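Local coordinates for protein NADH kinase POS5, mitochondrial (Saccharomyces cerevisiae, PDB 3AFO) that phosphorylates NADH and, with about half the preference, NAD(+) using ATP, and is a key source of cellular NADPH, at residues I275-R283 with V323-T331. Sequence-based numbering, arbitrary orientation.
Sequences ILPHSSHIR and VGTIYIDGT
Thr331 caps one face of the His281 imidazole in a CH-pi contact, its CB 3.9 Å from the ring centroid and only 6° off the ring normal, with the methyl CG2 leaning toward ND1. CG of His281 lies anti to the backbone N (chi1 176°), which carries the ring out toward the 323-331 loop. There its CD2 also meets Tyr327 CE1 at 3.8 Å, the two rings rim to rim with planes at 64°. Cutting His281 back to an alanine would probably leave Thr331 without the ring face it packs on and Tyr327 without its rim partner. The 275-283 segment, within the C-terminal NAD kinase domain, runs from strand 274-277 into strand 282-286 through a type I turn, Pro277 to Ser280; the two strands belong to two antiparallel sheets. At that turn Ile326 N donates to Ser279 O at 2.8 Å, nearly straight, in the carbonyl plane on a lone pair. Beside this bond CD1 of Ile326 packs on Ser279 CB at 3.7 Å. A water donates to the carbonyls of His278 and Ser280 and accepts from Thr325 OG1 (2.6 Å), tying the turn to the loop a second time. Further back, Ser280 OG and Ser280 N both bond to Pro277 O.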
# COMPACT_ATOMS: atom_id res chain seq x y z
N ILE A 275 6.59 12.85 3.54
CA ILE A 275 5.99 14.14 3.86
C ILE A 275 7.11 15.03 4.38
O ILE A 275 7.74 14.73 5.40
CB ILE A 275 4.86 14.03 4.92
CG1 ILE A 275 3.81 12.94 4.56
CG2 ILE A 275 4.21 15.41 5.16
CD1 ILE A 275 2.92 13.24 3.36
N LEU A 276 7.38 16.11 3.65
CA LEU A 276 8.53 16.97 3.92
C LEU A 276 8.07 18.31 4.48
O LEU A 276 6.93 18.70 4.23
CB LEU A 276 9.34 17.18 2.63
CG LEU A 276 9.71 15.94 1.81
CD1 LEU A 276 10.39 16.35 0.49
CD2 LEU A 276 10.62 14.99 2.61
N PRO A 277 8.94 19.01 5.24
CA PRO A 277 8.67 20.35 5.74
C PRO A 277 8.38 21.33 4.61
O PRO A 277 8.96 21.20 3.53
CB PRO A 277 9.99 20.75 6.40
CG PRO A 277 10.66 19.51 6.69
CD PRO A 277 10.31 18.59 5.59
N HIS A 278 7.53 22.32 4.87
CA HIS A 278 7.23 23.34 3.87
C HIS A 278 8.49 24.14 3.51
O HIS A 278 8.58 24.70 2.42
CB HIS A 278 6.10 24.27 4.34
CG HIS A 278 6.56 25.33 5.29
ND1 HIS A 278 6.82 26.63 4.88
CD2 HIS A 278 6.84 25.29 6.61
CE1 HIS A 278 7.22 27.33 5.92
NE2 HIS A 278 7.24 26.55 6.98
N SER A 279 9.46 24.15 4.42
CA SER A 279 10.73 24.86 4.27
C SER A 279 11.76 24.17 3.37
O SER A 279 12.82 24.73 3.08
CB SER A 279 11.34 25.09 5.66
OG SER A 279 11.49 23.84 6.36
N SER A 280 11.44 22.95 2.92
CA SER A 280 12.37 22.10 2.15
C SER A 280 12.81 22.68 0.81
O SER A 280 12.06 23.40 0.18
CB SER A 280 11.74 20.74 1.88
OG SER A 280 11.56 20.02 3.07
N HIS A 281 14.03 22.33 0.41
CA HIS A 281 14.59 22.69 -0.88
C HIS A 281 14.77 21.37 -1.62
O HIS A 281 15.51 20.49 -1.17
CB HIS A 281 15.94 23.40 -0.66
CG HIS A 281 16.67 23.74 -1.92
ND1 HIS A 281 17.52 22.86 -2.56
CD2 HIS A 281 16.68 24.88 -2.66
CE1 HIS A 281 18.02 23.44 -3.64
NE2 HIS A 281 17.53 24.67 -3.72
N ILE A 282 14.07 21.22 -2.73
CA ILE A 282 14.07 19.95 -3.45
C ILE A 282 14.67 20.17 -4.82
O ILE A 282 14.27 21.09 -5.54
CB ILE A 282 12.64 19.37 -3.60
CG1 ILE A 282 11.99 19.20 -2.21
CG2 ILE A 282 12.68 18.02 -4.37
CD1 ILE A 282 10.49 18.89 -2.22
N ARG A 283 15.64 19.33 -5.17
CA ARG A 283 16.22 19.33 -6.50
C ARG A 283 16.12 17.93 -7.07
O ARG A 283 16.49 16.95 -6.40
CB ARG A 283 17.68 19.81 -6.47
CG ARG A 283 18.39 19.76 -7.83
CD ARG A 283 19.78 20.39 -7.76
NE ARG A 283 20.71 19.63 -6.93
CZ ARG A 283 21.64 18.81 -7.41
NH1 ARG A 283 21.76 18.63 -8.73
NH2 ARG A 283 22.46 18.17 -6.59
N VAL A 323 6.66 30.61 0.02
CA VAL A 323 7.27 31.28 1.17
C VAL A 323 7.82 30.30 2.21
O VAL A 323 7.30 29.19 2.37
CB VAL A 323 6.28 32.25 1.87
CG1 VAL A 323 6.09 33.53 1.04
CG2 VAL A 323 4.94 31.56 2.16
N GLY A 324 8.89 30.71 2.90
CA GLY A 324 9.38 30.01 4.08
C GLY A 324 10.45 28.95 3.87
O GLY A 324 10.76 28.21 4.80
N THR A 325 11.00 28.87 2.65
CA THR A 325 12.10 27.95 2.37
C THR A 325 13.30 28.28 3.26
O THR A 325 13.65 29.45 3.44
CB THR A 325 12.54 28.00 0.88
OG1 THR A 325 11.40 27.80 0.03
CG2 THR A 325 13.61 26.94 0.58
N ILE A 326 13.92 27.24 3.84
CA ILE A 326 15.18 27.39 4.57
C ILE A 326 16.28 26.86 3.67
O ILE A 326 16.23 25.71 3.21
CB ILE A 326 15.17 26.65 5.93
CG1 ILE A 326 14.16 27.28 6.89
CG2 ILE A 326 16.58 26.66 6.57
CD1 ILE A 326 13.77 26.38 8.06
N TYR A 327 17.27 27.71 3.40
CA TYR A 327 18.38 27.34 2.54
C TYR A 327 19.60 27.02 3.39
O TYR A 327 20.36 27.91 3.75
CB TYR A 327 18.72 28.47 1.55
CG TYR A 327 17.60 28.82 0.59
CD1 TYR A 327 17.46 28.15 -0.62
CD2 TYR A 327 16.69 29.84 0.89
CE1 TYR A 327 16.44 28.47 -1.50
CE2 TYR A 327 15.66 30.16 0.02
CZ TYR A 327 15.54 29.47 -1.18
OH TYR A 327 14.53 29.78 -2.06
N ILE A 328 19.80 25.74 3.72
CA ILE A 328 21.00 25.36 4.47
C ILE A 328 22.21 25.45 3.53
O ILE A 328 22.08 25.28 2.32
CB ILE A 328 20.88 23.99 5.20
CG1 ILE A 328 20.94 22.82 4.21
CG2 ILE A 328 19.62 23.95 6.07
CD1 ILE A 328 21.22 21.49 4.87
N ASP A 329 23.38 25.75 4.10
CA ASP A 329 24.55 26.11 3.30
C ASP A 329 24.92 24.99 2.33
O ASP A 329 25.11 23.84 2.72
CB ASP A 329 25.71 26.55 4.20
CG ASP A 329 25.42 27.88 4.93
OD1 ASP A 329 24.73 28.75 4.37
OD2 ASP A 329 25.90 28.04 6.08
N GLY A 330 24.97 25.34 1.04
CA GLY A 330 25.10 24.36 -0.03
C GLY A 330 23.91 24.41 -0.98
O GLY A 330 23.84 23.63 -1.94
N THR A 331 22.98 25.31 -0.69
CA THR A 331 21.82 25.56 -1.55
C THR A 331 21.66 27.07 -1.74
O THR A 331 20.93 27.52 -2.63
CB THR A 331 20.52 24.98 -0.95
OG1 THR A 331 20.25 25.59 0.32
CG2 THR A 331 20.61 23.47 -0.77
O HOH W 1 10.39 25.38 0.33